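Bile acid 7a-dehydratase, BaiE (Clostridium hiranonis DSM 13275, PDB 4L8P) probably catalyses the 7-alpha-dehydration of bile acids, the loss of water from the steroid ring system, as a bile-acid 7-alpha dehydratase of the SnoaL-like, cystatin-like fold. Local coordinates at residues E97-H102 with N126-D131; V137-G142 with E168-R173; H105-T110 with G119-E124; Y73-L78 with T161-I166; T64-I69 with E150-Q155. One frame throughout, in Å; residues are numbered along the deposited sequence.

Contacts 1, 2 and 3 are ladders of one antiparallel sheet whose strands follow in chain order. Contacts 1 and 3 hold opposite ends of the same hairpin, strands 98-111 and 116-129, with centres about 23 Å apart, whereas contact 2 pairs the next two strands. Contact 3 is the most buried and reaches the nickel and sodium ions shared by the three subunits; contacts 1 and 2 are partly buried, with rings lying against aliphatic groups. Contacts 4 and 5 lie at the surface and tie the segment between helix 58-62 and helix 83-93 to the sheet, through waters and a cation-pi pair in one, a carboxylate in the other. A hydrogen bond from Tyr73 OH to Ser66 O links the two.

Contact 1: residues E97-H102 with N126-D131; sequences EEISMH and NLIFTD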
# COMPACT_ATOMS: atom_id res chain seq x y z
N GLU A 97 -15.54 15.34 15.10
CA GLU A 97 -16.48 14.22 15.29
C GLU A 97 -16.39 13.18 14.20
O GLU A 97 -17.08 12.16 14.31
CB GLU A 97 -17.96 14.64 15.29
CG GLU A 97 -18.38 15.90 16.01
CD GLU A 97 -18.18 17.09 15.11
OE1 GLU A 97 -19.03 17.40 14.23
OE2 GLU A 97 -17.13 17.69 15.31
N GLU A 98 -15.62 13.43 13.13
CA GLU A 98 -15.46 12.48 12.05
C GLU A 98 -14.06 11.85 12.06
O GLU A 98 -13.08 12.53 11.78
CB GLU A 98 -15.72 13.15 10.70
CG GLU A 98 -15.60 12.21 9.50
CD GLU A 98 -15.84 12.87 8.15
OE1 GLU A 98 -16.42 13.98 8.08
OE2 GLU A 98 -15.45 12.24 7.15
N ILE A 99 -13.99 10.55 12.37
CA ILE A 99 -12.76 9.78 12.19
C ILE A 99 -12.71 9.41 10.71
O ILE A 99 -13.69 8.85 10.19
CB ILE A 99 -12.77 8.46 13.01
CG1 ILE A 99 -12.89 8.74 14.52
CG2 ILE A 99 -11.56 7.59 12.69
CD1 ILE A 99 -13.23 7.51 15.35
N SER A 100 -11.59 9.68 10.05
CA SER A 100 -11.40 9.29 8.64
C SER A 100 -10.13 8.47 8.47
O SER A 100 -9.13 8.65 9.19
CB SER A 100 -11.35 10.51 7.72
OG SER A 100 -10.24 11.34 8.01
N MSE A 101 -10.18 7.56 7.51
CA MSE A 101 -9.01 6.79 7.09
C MSE A 101 -9.05 6.71 5.58
O MSE A 101 -9.88 6.00 5.02
CB MSE A 101 -8.98 5.41 7.77
CG MSE A 101 -8.45 5.49 9.21
SE MSE A 101 -8.78 3.85 10.25
CE MSE A 101 -7.57 2.76 9.14
N HIS A 102 -8.12 7.42 4.92
CA HIS A 102 -7.94 7.38 3.46
C HIS A 102 -6.65 6.64 3.20
O HIS A 102 -5.55 7.14 3.49
CB HIS A 102 -7.83 8.81 2.92
CG HIS A 102 -9.09 9.59 3.06
ND1 HIS A 102 -9.43 10.24 4.23
CD2 HIS A 102 -10.08 9.86 2.18
CE1 HIS A 102 -10.60 10.82 4.08
NE2 HIS A 102 -11.01 10.64 2.83
N ASN A 126 -12.64 4.96 4.82
CA ASN A 126 -13.57 4.60 5.88
C ASN A 126 -13.77 5.86 6.73
O ASN A 126 -12.81 6.56 7.08
CB ASN A 126 -13.00 3.52 6.80
CG ASN A 126 -12.73 2.18 6.11
OD1 ASN A 126 -13.15 1.90 4.97
ND2 ASN A 126 -12.02 1.34 6.81
N LEU A 127 -15.03 6.19 6.99
CA LEU A 127 -15.41 7.36 7.78
C LEU A 127 -16.33 6.90 8.88
O LEU A 127 -17.23 6.08 8.65
CB LEU A 127 -16.10 8.43 6.92
CG LEU A 127 -15.49 8.81 5.57
CD1 LEU A 127 -16.45 9.80 4.91
CD2 LEU A 127 -14.08 9.38 5.69
N ILE A 128 -16.10 7.42 10.10
CA ILE A 128 -16.95 7.13 11.27
C ILE A 128 -17.28 8.45 11.98
O ILE A 128 -16.40 9.22 12.35
CB ILE A 128 -16.23 6.19 12.27
CG1 ILE A 128 -15.93 4.83 11.59
CG2 ILE A 128 -17.05 6.02 13.55
CD1 ILE A 128 -14.96 3.95 12.35
N PHE A 129 -18.57 8.71 12.16
CA PHE A 129 -19.04 9.87 12.93
C PHE A 129 -19.33 9.41 14.36
O PHE A 129 -20.15 8.50 14.58
CB PHE A 129 -20.26 10.48 12.25
CG PHE A 129 -19.95 11.16 10.94
CD1 PHE A 129 -19.96 10.43 9.75
CD2 PHE A 129 -19.61 12.51 10.91
CE1 PHE A 129 -19.64 11.05 8.55
CE2 PHE A 129 -19.31 13.14 9.72
CZ PHE A 129 -19.33 12.41 8.53
N THR A 130 -18.70 10.06 15.34
CA THR A 130 -18.79 9.61 16.74
C THR A 130 -19.77 10.39 17.56
O THR A 130 -20.18 9.93 18.63
CB THR A 130 -17.41 9.70 17.44
OG1 THR A 130 -16.94 11.04 17.39
CG2 THR A 130 -16.41 8.79 16.75
N ASP A 131 -20.09 11.60 17.12
CA ASP A 131 -20.92 12.54 17.92
C ASP A 131 -21.59 13.46 16.93
O ASP A 131 -21.28 13.41 15.75
CB ASP A 131 -20.08 13.36 18.91
CG ASP A 131 -19.31 12.49 19.92
OD1 ASP A 131 -19.90 12.10 20.95
OD2 ASP A 131 -18.12 12.14 19.65
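Glu98 lays its side chain over the ring of Phe129, the two running side by side in the same direction. Its CG sits over one face of that ring, 4.1 Å from the centroid, as a CH-pi contact displaced toward the rim. With CG anti to the backbone N (chi1 -179°) and the chain extended, the carboxylate reaches past the ring toward Leu127: Glu98 OE1 comes to 3.3 Å from Phe129 CZ, while OE2 meets the methyls of Leu127. Leu127 CD2 also touches Ser100 CB at 3.6 Å; Ser100 OG is hydrogen-bonded to Asp54, as is His102 ND1. The other face carries Ile99 and Ile128, their CB atoms 4.2 Å apart, and Phe167 of the second subunit packs on both. At the end of the ladder the side chains of Ile99 and Thr130 cross at about a right angle, CD1 of Ile99 touching CG2 of Thr130, and Thr130 N donates to Glu97 O (2.8 Å). Paired backbone bonds at Ile99-Ile128 and Met101-Asn126 define an antiparallel hairpin of the curved sheet in the cystatin-like, SnoaL-like fold.

Contact 2: residues V137-G142 with E168-R173; sequences VGINGG and EEHFMR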
# COMPACT_ATOMS: atom_id res chain seq x y z
N VAL A 137 -23.11 7.17 12.08
CA VAL A 137 -23.02 6.95 10.63
C VAL A 137 -21.64 6.43 10.32
O VAL A 137 -20.63 6.96 10.82
CB VAL A 137 -23.30 8.24 9.80
CG1 VAL A 137 -22.90 8.06 8.35
CG2 VAL A 137 -24.77 8.62 9.92
N GLY A 138 -21.58 5.37 9.51
CA GLY A 138 -20.32 4.93 8.89
C GLY A 138 -20.45 5.03 7.38
O GLY A 138 -21.54 4.85 6.83
N ILE A 139 -19.36 5.38 6.72
CA ILE A 139 -19.28 5.44 5.26
C ILE A 139 -18.00 4.71 4.86
O ILE A 139 -16.92 5.04 5.36
CB ILE A 139 -19.25 6.88 4.73
CG1 ILE A 139 -20.50 7.66 5.16
CG2 ILE A 139 -19.11 6.90 3.21
CD1 ILE A 139 -20.38 9.15 4.95
N ASN A 140 -18.12 3.75 3.94
CA ASN A 140 -16.96 3.04 3.35
C ASN A 140 -17.02 3.18 1.83
O ASN A 140 -18.10 3.18 1.25
CB ASN A 140 -17.01 1.52 3.63
CG ASN A 140 -16.94 1.18 5.11
OD1 ASN A 140 -16.27 1.85 5.87
ND2 ASN A 140 -17.63 0.11 5.49
N GLY A 141 -15.87 3.23 1.20
CA GLY A 141 -15.81 3.28 -0.24
C GLY A 141 -14.45 2.93 -0.82
O GLY A 141 -13.47 2.67 -0.11
N GLY A 142 -14.40 2.99 -2.14
CA GLY A 142 -13.18 2.83 -2.90
C GLY A 142 -13.22 3.75 -4.09
O GLY A 142 -14.29 4.08 -4.59
N GLU A 168 -19.54 3.25 -2.88
CA GLU A 168 -19.68 3.94 -1.61
C GLU A 168 -20.90 3.37 -0.92
O GLU A 168 -21.92 3.15 -1.59
CB GLU A 168 -19.83 5.44 -1.82
CG GLU A 168 -19.76 6.21 -0.52
CD GLU A 168 -19.79 7.72 -0.72
OE1 GLU A 168 -18.83 8.24 -1.28
OE2 GLU A 168 -20.76 8.38 -0.35
N GLU A 169 -20.80 3.12 0.38
CA GLU A 169 -21.93 2.64 1.17
C GLU A 169 -22.04 3.47 2.44
O GLU A 169 -21.03 3.84 3.04
CB GLU A 169 -21.80 1.15 1.50
CG GLU A 169 -20.61 0.82 2.40
CD GLU A 169 -20.46 -0.67 2.72
OE1 GLU A 169 -21.34 -1.48 2.36
OE2 GLU A 169 -19.46 -0.98 3.42
N HIS A 170 -23.27 3.80 2.80
CA HIS A 170 -23.61 4.51 4.04
C HIS A 170 -24.48 3.59 4.89
O HIS A 170 -25.38 2.90 4.39
CB HIS A 170 -24.43 5.78 3.74
CG HIS A 170 -23.69 6.84 2.98
ND1 HIS A 170 -23.83 8.18 3.27
CD2 HIS A 170 -22.84 6.76 1.93
CE1 HIS A 170 -23.08 8.89 2.45
NE2 HIS A 170 -22.48 8.06 1.61
N PHE A 171 -24.22 3.60 6.19
CA PHE A 171 -24.90 2.69 7.12
C PHE A 171 -24.84 3.26 8.54
O PHE A 171 -24.07 4.17 8.80
CB PHE A 171 -24.25 1.30 7.05
CG PHE A 171 -22.76 1.32 7.24
CD1 PHE A 171 -22.19 1.27 8.51
CD2 PHE A 171 -21.91 1.44 6.14
CE1 PHE A 171 -20.82 1.31 8.68
CE2 PHE A 171 -20.56 1.52 6.29
CZ PHE A 171 -20.00 1.44 7.56
N MSE A 172 -25.69 2.72 9.42
CA MSE A 172 -25.69 3.10 10.85
C MSE A 172 -24.93 2.04 11.59
O MSE A 172 -25.21 0.85 11.43
CB MSE A 172 -27.10 3.18 11.42
CG MSE A 172 -27.93 4.28 10.79
SE MSE A 172 -27.16 6.04 11.09
CE MSE A 172 -27.12 6.09 13.04
N ARG A 173 -23.94 2.45 12.38
CA ARG A 173 -23.15 1.55 13.18
C ARG A 173 -23.88 1.23 14.48
O ARG A 173 -24.54 2.07 15.07
CB ARG A 173 -21.82 2.21 13.52
CG ARG A 173 -20.88 2.42 12.33
CD ARG A 173 -19.83 3.47 12.63
NE ARG A 173 -19.19 3.19 13.91
CZ ARG A 173 -18.17 2.36 14.11
NH1 ARG A 173 -17.61 1.64 13.13
NH2 ARG A 173 -17.72 2.18 15.36
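A chi1 of 52° sets CG of Phe171 between its backbone N and carbonyl carbon and swings the ring back across the neighbouring strand, over Gly138. Gly138 O lies above the centre of the ring, and Gly138 CA makes a CH-pi contact on the same face, 4.0 Å from the centroid. Gly138 has no side chain, and the ring lies directly against its main chain. Backbone bonds continue the ladder: Gly138 N donates to Phe171 O at 2.9 Å, and Glu169 N to Asn140 O at 2.8 Å.

On the face of Ile139, the His170 ring runs alongside the isoleucine, and Ile139 CG1 stands 3.8 Å from the centroid, almost on the ring normal. His170 is fixed in rotation by a bond from NE2 to Glu168 OE2 (2.6 Å, 166°) that lies in the ring plane, making a His-carboxylate pair; Glu168 OE1 has a second partner in Arg165. Farther along, Val137 CG2 touches the selenium of Met172, present as selenomethionine, at 3.7 Å.

Strand 137-152 lies between strands 155-172 and 116-129, and on the latter Val137 and Ile139 pack on Phe129 and Leu127. Beyond 168-170 the sheet runs on into a strand of the third subunit, whose Arg173 makes a salt bridge with Glu169.

Contact 3: residues H105-T110 with G119-E124; sequences HTPEIT and GRWYLE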
# COMPACT_ATOMS: atom_id res chain seq x y z
N HIS A 105 -3.21 2.79 -2.07
CA HIS A 105 -2.57 1.56 -2.52
C HIS A 105 -2.05 1.69 -3.95
O HIS A 105 -2.56 2.51 -4.76
CB HIS A 105 -3.52 0.37 -2.54
CG HIS A 105 -4.32 0.19 -1.30
ND1 HIS A 105 -5.39 1.00 -0.98
CD2 HIS A 105 -4.19 -0.70 -0.29
CE1 HIS A 105 -5.90 0.60 0.16
NE2 HIS A 105 -5.19 -0.41 0.60
N THR A 106 -1.06 0.84 -4.24
CA THR A 106 -0.65 0.51 -5.60
C THR A 106 -0.58 1.71 -6.55
O THR A 106 -1.31 1.79 -7.53
CB THR A 106 -1.48 -0.69 -6.16
OG1 THR A 106 -2.90 -0.43 -6.06
CG2 THR A 106 -1.17 -1.94 -5.39
N PRO A 107 0.33 2.66 -6.26
CA PRO A 107 0.50 3.82 -7.12
C PRO A 107 1.09 3.48 -8.50
O PRO A 107 1.91 2.53 -8.63
CB PRO A 107 1.48 4.70 -6.33
CG PRO A 107 2.25 3.73 -5.50
CD PRO A 107 1.24 2.70 -5.10
N GLU A 108 0.68 4.23 -9.50
CA GLU A 108 1.30 4.24 -10.82
C GLU A 108 1.69 5.70 -11.11
O GLU A 108 0.85 6.50 -11.58
CB GLU A 108 0.34 3.73 -11.87
CG GLU A 108 -0.16 2.32 -11.62
CD GLU A 108 -1.38 1.99 -12.46
OE1 GLU A 108 -1.23 1.80 -13.68
OE2 GLU A 108 -2.49 1.93 -11.86
N ILE A 109 2.94 6.04 -10.82
CA ILE A 109 3.48 7.38 -11.01
C ILE A 109 4.24 7.46 -12.36
O ILE A 109 5.22 6.70 -12.60
CB ILE A 109 4.43 7.80 -9.87
CG1 ILE A 109 3.82 7.56 -8.45
CG2 ILE A 109 4.87 9.25 -10.07
CD1 ILE A 109 2.48 8.21 -8.23
N THR A 110 3.81 8.41 -13.20
CA THR A 110 4.46 8.74 -14.44
C THR A 110 5.01 10.15 -14.36
O THR A 110 4.26 11.13 -14.15
CB THR A 110 3.45 8.64 -15.61
OG1 THR A 110 2.81 7.34 -15.58
CG2 THR A 110 4.17 8.80 -16.92
N GLY A 119 -0.15 10.70 -11.21
CA GLY A 119 -0.14 9.57 -10.31
C GLY A 119 -1.49 8.92 -10.13
O GLY A 119 -2.42 9.58 -9.65
N ARG A 120 -1.59 7.65 -10.51
CA ARG A 120 -2.77 6.85 -10.19
C ARG A 120 -2.62 6.23 -8.82
O ARG A 120 -1.55 5.69 -8.46
CB ARG A 120 -3.02 5.78 -11.21
CG ARG A 120 -3.19 6.28 -12.63
CD ARG A 120 -3.53 5.06 -13.48
NE ARG A 120 -3.92 5.37 -14.84
CZ ARG A 120 -5.17 5.52 -15.30
NH1 ARG A 120 -6.25 5.41 -14.53
NH2 ARG A 120 -5.35 5.77 -16.60
N TRP A 121 -3.70 6.32 -8.05
CA TRP A 121 -3.74 5.75 -6.71
C TRP A 121 -5.04 5.01 -6.56
O TRP A 121 -6.07 5.47 -7.05
CB TRP A 121 -3.66 6.83 -5.63
CG TRP A 121 -2.30 7.50 -5.56
CD1 TRP A 121 -1.87 8.58 -6.28
CD2 TRP A 121 -1.20 7.07 -4.77
NE1 TRP A 121 -0.57 8.86 -5.98
CE2 TRP A 121 -0.13 7.96 -5.03
CE3 TRP A 121 -1.02 6.06 -3.81
CZ2 TRP A 121 1.12 7.83 -4.38
CZ3 TRP A 121 0.20 5.96 -3.16
CH2 TRP A 121 1.24 6.85 -3.42
N TYR A 122 -4.99 3.92 -5.81
CA TYR A 122 -6.17 3.06 -5.54
C TYR A 122 -6.52 3.36 -4.08
O TYR A 122 -5.76 3.02 -3.17
CB TYR A 122 -5.80 1.57 -5.72
CG TYR A 122 -6.97 0.59 -5.70
CD1 TYR A 122 -8.05 0.75 -4.83
CD2 TYR A 122 -6.98 -0.51 -6.56
CE1 TYR A 122 -9.12 -0.16 -4.83
CE2 TYR A 122 -8.04 -1.42 -6.57
CZ TYR A 122 -9.09 -1.24 -5.69
OH TYR A 122 -10.16 -2.12 -5.73
N LEU A 123 -7.63 4.06 -3.85
CA LEU A 123 -8.04 4.54 -2.52
C LEU A 123 -9.09 3.64 -1.91
O LEU A 123 -10.05 3.29 -2.58
CB LEU A 123 -8.65 5.93 -2.63
CG LEU A 123 -7.75 7.08 -2.28
CD1 LEU A 123 -7.46 7.09 -0.76
CD2 LEU A 123 -6.49 6.98 -3.15
N GLU A 124 -8.93 3.29 -0.64
CA GLU A 124 -10.03 2.86 0.23
C GLU A 124 -10.25 3.94 1.29
O GLU A 124 -9.30 4.38 1.91
CB GLU A 124 -9.71 1.54 0.95
CG GLU A 124 -10.93 1.09 1.71
CD GLU A 124 -10.78 -0.10 2.60
OE1 GLU A 124 -9.64 -0.61 2.85
OE2 GLU A 124 -11.88 -0.49 3.12
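Pro107 lies on the indole of Trp121, its CB over one face at 3.5 Å from the centroid of the six-membered ring and only 6° off the normal. Ile109 CD1 comes obliquely to Trp121 NE1 at 3.8 Å, and NE1 hydrogen-bonds to Tyr149 OH. Ile109 CD1 also lies against Gly119, 3.6 Å from Gly119 CA.

The two strands form an antiparallel hairpin of the SnoaL-like sheet, interrupted by a beta bulge: the register shifts by one residue between the His105-Tyr122 and Glu108-Arg120 pairs, as the chain turns a corner at Thr106. On the far side of the bulge, Glu108 crosses Arg120 obliquely, and Glu108 OE2 touches Arg120 CD at 3.7 Å, while the Glu108 carboxylate forms a salt bridge with Arg51 of the third subunit.

The His105 imidazole is turned edge-on to Tyr122 O. His105 ND1 donates to Tyr122 O at 3.0 Å with the acceptor in the ring plane, though the donor stands above the carbonyl plane, and His105 N donates to the same atom (2.8 Å). The ND1 bond probably helps set the ring's rotation, with NE2 directed to the nickel ion, which it binds together with His105 of both other subunits. Glu124, whose CB lies at the edge of the ring, similarly shares a sodium ion with its two counterparts.

Contact 4: residues Y73-L78 with T161-I166; sequences YSDGKL and TGYVRI
A single direct backbone hydrogen bond joins 73-78 to 161-166, from Thr161 N to Ser74 O at 2.9 Å; Gly162 CA then directs a CA-H...O contact to Asp75 O. After strand 73-74 the chain bends sharply. Asp75 OD1 accepts from Lys77 N and Leu78 N, forming an Asx turn and an Asx motif, while Ser74 OG accepts from Gly76 N in an ST turn. Held in this loop, Lys77 folds back at chi2 (78°) and carries its ammonium over the face of Tyr163: NZ stands 3.9 Å from the ring centroid, 11° off the normal, a cation-pi contact. The aliphatic chain passes the phenol, Lys77 CD 3.7 Å from Tyr163 OH. Asp75 approaches the same ring at its edge, its carboxylate plane steeply inclined to it, and its CB packs on Thr161 CG2 at 3.6 Å. Two waters complete the join. One links Asp75 O, Lys77 NZ and Tyr163 N; the other bridges Asp75 OD2 and Tyr163 OH, 2.7 Å from each. Tyr163 also stacks on Tyr145 of strand 137-152, next in the sheet, while Tyr73 and Leu78 pack against helix 83-93.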
# COMPACT_ATOMS: atom_id res chain seq x y z
N TYR A 73 -7.70 24.24 -7.83
CA TYR A 73 -7.49 23.12 -6.93
C TYR A 73 -8.79 22.33 -6.96
O TYR A 73 -9.77 22.70 -6.31
CB TYR A 73 -7.17 23.59 -5.49
CG TYR A 73 -5.91 24.44 -5.47
CD1 TYR A 73 -6.00 25.81 -5.70
CD2 TYR A 73 -4.67 23.88 -5.27
CE1 TYR A 73 -4.86 26.60 -5.72
CE2 TYR A 73 -3.51 24.67 -5.29
CZ TYR A 73 -3.63 26.03 -5.52
OH TYR A 73 -2.52 26.87 -5.54
N SER A 74 -8.78 21.23 -7.70
CA SER A 74 -10.00 20.47 -7.94
C SER A 74 -9.78 18.97 -7.82
O SER A 74 -8.67 18.48 -8.04
CB SER A 74 -10.53 20.77 -9.34
OG SER A 74 -11.84 20.20 -9.54
N ASP A 75 -10.84 18.25 -7.45
CA ASP A 75 -10.87 16.80 -7.58
C ASP A 75 -11.85 16.35 -8.68
O ASP A 75 -12.22 15.20 -8.72
CB ASP A 75 -11.18 16.13 -6.24
CG ASP A 75 -12.60 16.39 -5.75
OD1 ASP A 75 -13.36 17.12 -6.42
OD2 ASP A 75 -12.93 15.85 -4.65
N GLY A 76 -12.27 17.29 -9.55
CA GLY A 76 -13.27 16.98 -10.56
C GLY A 76 -14.69 17.25 -10.10
O GLY A 76 -15.59 17.29 -10.92
N LYS A 77 -14.90 17.39 -8.78
CA LYS A 77 -16.23 17.60 -8.20
C LYS A 77 -16.25 18.91 -7.40
O LYS A 77 -17.12 19.74 -7.57
CB LYS A 77 -16.62 16.41 -7.32
CG LYS A 77 -17.27 15.24 -8.08
CD LYS A 77 -16.28 14.39 -8.83
CE LYS A 77 -16.93 13.11 -9.34
NZ LYS A 77 -15.94 12.21 -9.98
N LEU A 78 -15.29 19.04 -6.50
CA LEU A 78 -15.10 20.21 -5.68
C LEU A 78 -13.96 21.02 -6.29
O LEU A 78 -12.97 20.46 -6.75
CB LEU A 78 -14.76 19.76 -4.26
CG LEU A 78 -15.90 18.98 -3.58
CD1 LEU A 78 -15.45 18.39 -2.25
CD2 LEU A 78 -17.13 19.86 -3.37
N THR A 161 -6.76 16.60 -9.02
CA THR A 161 -7.00 15.18 -9.22
C THR A 161 -8.36 14.97 -9.85
O THR A 161 -9.13 15.91 -10.02
CB THR A 161 -6.85 14.39 -7.89
OG1 THR A 161 -6.75 12.99 -8.14
CG2 THR A 161 -8.01 14.63 -6.95
N GLY A 162 -8.60 13.74 -10.24
CA GLY A 162 -9.91 13.27 -10.62
C GLY A 162 -10.07 11.84 -10.19
O GLY A 162 -9.09 11.12 -9.97
N TYR A 163 -11.32 11.41 -10.06
CA TYR A 163 -11.55 10.04 -9.62
C TYR A 163 -12.80 9.39 -10.18
O TYR A 163 -13.75 10.07 -10.59
CB TYR A 163 -11.58 9.99 -8.09
CG TYR A 163 -12.73 10.73 -7.43
CD1 TYR A 163 -12.63 12.06 -7.12
CD2 TYR A 163 -13.92 10.07 -7.13
CE1 TYR A 163 -13.67 12.74 -6.50
CE2 TYR A 163 -14.97 10.72 -6.50
CZ TYR A 163 -14.84 12.06 -6.19
OH TYR A 163 -15.91 12.70 -5.59
N VAL A 164 -12.78 8.06 -10.17
CA VAL A 164 -13.93 7.23 -10.38
C VAL A 164 -14.22 6.51 -9.06
O VAL A 164 -13.37 5.80 -8.54
CB VAL A 164 -13.68 6.19 -11.49
CG1 VAL A 164 -14.84 5.20 -11.58
CG2 VAL A 164 -13.46 6.90 -12.81
N ARG A 165 -15.43 6.67 -8.54
CA ARG A 165 -15.84 6.01 -7.31
C ARG A 165 -16.20 4.56 -7.66
O ARG A 165 -17.15 4.33 -8.40
CB ARG A 165 -17.04 6.78 -6.71
CG ARG A 165 -17.29 6.57 -5.25
CD ARG A 165 -16.30 7.37 -4.43
NE ARG A 165 -16.64 7.38 -3.00
CZ ARG A 165 -15.91 6.86 -2.01
NH1 ARG A 165 -14.76 6.24 -2.23
NH2 ARG A 165 -16.34 6.99 -0.75
N ILE A 166 -15.46 3.59 -7.11
CA ILE A 166 -15.75 2.18 -7.35
C ILE A 166 -17.09 1.85 -6.69
O ILE A 166 -18.00 1.27 -7.31
CB ILE A 166 -14.65 1.29 -6.76
CG1 ILE A 166 -13.28 1.62 -7.39
CG2 ILE A 166 -15.01 -0.19 -6.90
CD1 ILE A 166 -12.12 1.09 -6.60
O HOH W 1 -13.37 13.40 -10.38
O HOH W 2 -15.51 15.02 -4.28

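Contact 5: residues T64-I69 with E150-Q155; sequences TLSPNI and EKIDGQ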
# COMPACT_ATOMS: atom_id res chain seq x y z
N THR A 64 1.39 20.57 1.11
CA THR A 64 1.41 19.59 0.02
C THR A 64 0.77 20.08 -1.28
O THR A 64 0.91 19.43 -2.31
CB THR A 64 0.72 18.26 0.44
OG1 THR A 64 -0.70 18.45 0.50
CG2 THR A 64 1.28 17.72 1.76
N LEU A 65 0.06 21.21 -1.23
CA LEU A 65 -0.70 21.74 -2.35
C LEU A 65 0.14 22.77 -3.07
O LEU A 65 0.89 23.56 -2.45
CB LEU A 65 -2.02 22.39 -1.88
CG LEU A 65 -2.93 21.50 -1.02
CD1 LEU A 65 -4.19 22.24 -0.58
CD2 LEU A 65 -3.28 20.21 -1.75
N SER A 66 0.01 22.79 -4.38
CA SER A 66 0.84 23.71 -5.18
C SER A 66 0.66 25.18 -4.79
O SER A 66 -0.46 25.61 -4.59
CB SER A 66 0.53 23.54 -6.66
OG SER A 66 1.29 24.48 -7.41
N PRO A 67 1.79 25.93 -4.68
CA PRO A 67 1.68 27.39 -4.43
C PRO A 67 1.35 28.20 -5.69
O PRO A 67 1.10 29.40 -5.60
CB PRO A 67 3.07 27.75 -3.89
CG PRO A 67 3.99 26.78 -4.53
CD PRO A 67 3.20 25.49 -4.68
N ASN A 68 1.35 27.55 -6.85
CA ASN A 68 1.00 28.17 -8.14
C ASN A 68 -0.53 28.40 -8.22
O ASN A 68 -1.26 27.48 -8.57
CB ASN A 68 1.48 27.24 -9.27
CG ASN A 68 1.22 27.78 -10.67
OD1 ASN A 68 0.55 28.79 -10.87
ND2 ASN A 68 1.76 27.07 -11.65
N ILE A 69 -1.00 29.59 -7.88
CA ILE A 69 -2.45 29.86 -7.88
C ILE A 69 -3.06 30.13 -9.28
O ILE A 69 -4.21 30.56 -9.37
CB ILE A 69 -2.84 30.95 -6.87
CG1 ILE A 69 -2.67 30.42 -5.45
CG2 ILE A 69 -4.28 31.39 -7.09
CD1 ILE A 69 -3.05 31.41 -4.37
N GLU A 150 3.09 18.99 -9.71
CA GLU A 150 4.08 19.89 -10.30
C GLU A 150 5.22 20.13 -9.36
O GLU A 150 5.06 20.08 -8.15
CB GLU A 150 3.42 21.15 -10.79
CG GLU A 150 3.03 22.14 -9.73
CD GLU A 150 2.43 23.40 -10.35
OE1 GLU A 150 3.02 23.97 -11.30
OE2 GLU A 150 1.37 23.82 -9.88
N LYS A 151 6.38 20.38 -9.95
CA LYS A 151 7.62 20.54 -9.22
C LYS A 151 8.02 22.02 -9.34
O LYS A 151 8.15 22.54 -10.44
CB LYS A 151 8.72 19.66 -9.79
CG LYS A 151 9.92 19.52 -8.86
CD LYS A 151 10.99 18.61 -9.46
CE LYS A 151 12.03 18.20 -8.45
NZ LYS A 151 13.05 17.32 -9.09
N ILE A 152 8.17 22.67 -8.19
CA ILE A 152 8.48 24.10 -8.11
C ILE A 152 9.64 24.25 -7.15
O ILE A 152 9.57 23.76 -6.02
CB ILE A 152 7.26 24.90 -7.62
CG1 ILE A 152 6.11 24.78 -8.63
CG2 ILE A 152 7.65 26.37 -7.40
CD1 ILE A 152 4.76 25.24 -8.13
N ASP A 153 10.74 24.87 -7.63
CA ASP A 153 11.96 25.07 -6.84
C ASP A 153 12.42 23.83 -6.09
O ASP A 153 12.69 23.89 -4.89
CB ASP A 153 11.77 26.27 -5.88
CG ASP A 153 11.40 27.57 -6.60
OD1 ASP A 153 11.76 27.75 -7.79
OD2 ASP A 153 10.74 28.42 -5.98
N GLY A 154 12.44 22.69 -6.78
CA GLY A 154 12.96 21.42 -6.24
C GLY A 154 12.01 20.55 -5.45
O GLY A 154 12.38 19.46 -5.01
N GLN A 155 10.77 21.02 -5.27
CA GLN A 155 9.81 20.36 -4.41
C GLN A 155 8.56 20.02 -5.22
O GLN A 155 8.08 20.85 -6.00
CB GLN A 155 9.42 21.32 -3.27
CG GLN A 155 8.31 20.85 -2.34
CD GLN A 155 8.68 19.65 -1.51
OE1 GLN A 155 9.81 19.55 -1.01
NE2 GLN A 155 7.73 18.73 -1.35
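An ST turn in the loop after helix 58-62 meets the end of a beta hairpin here, where strand 137-152 passes through a type I' turn, Ile152 to Gln155, into strand 155-172. Ser66 OG accepts from Asn68 N at 3.1 Å to make the ST turn, and at the same time donates to Glu150 OE2 at 2.6 Å, so one hydroxyl both shapes the loop and ties it to the strand. That hydroxyl reaches the carboxylate from above its plane, 49° out of it. Glu150 is brought there by a chi1 of 75° and an extended chain beyond CG. Its other oxygen, OE1, receives a weak bond from Asn68 ND2 at 3.4 Å; the two side chains cross at about a right angle, and Asn68 OD1 is taken by the backbone N of Glu70. Outside the two segments, Ser66 and Pro67 also rest on Tyr157 of strand 155-172, and backbone bonds join Ser66 and Glu150 to that strand. The apolar part of the contact is the meeting of Pro67 and Ile152 tip to tip, with Pro67 CD 3.8 Å from Ile152 CD1, a methyl that also lies 3.6 Å from Ser66 OG.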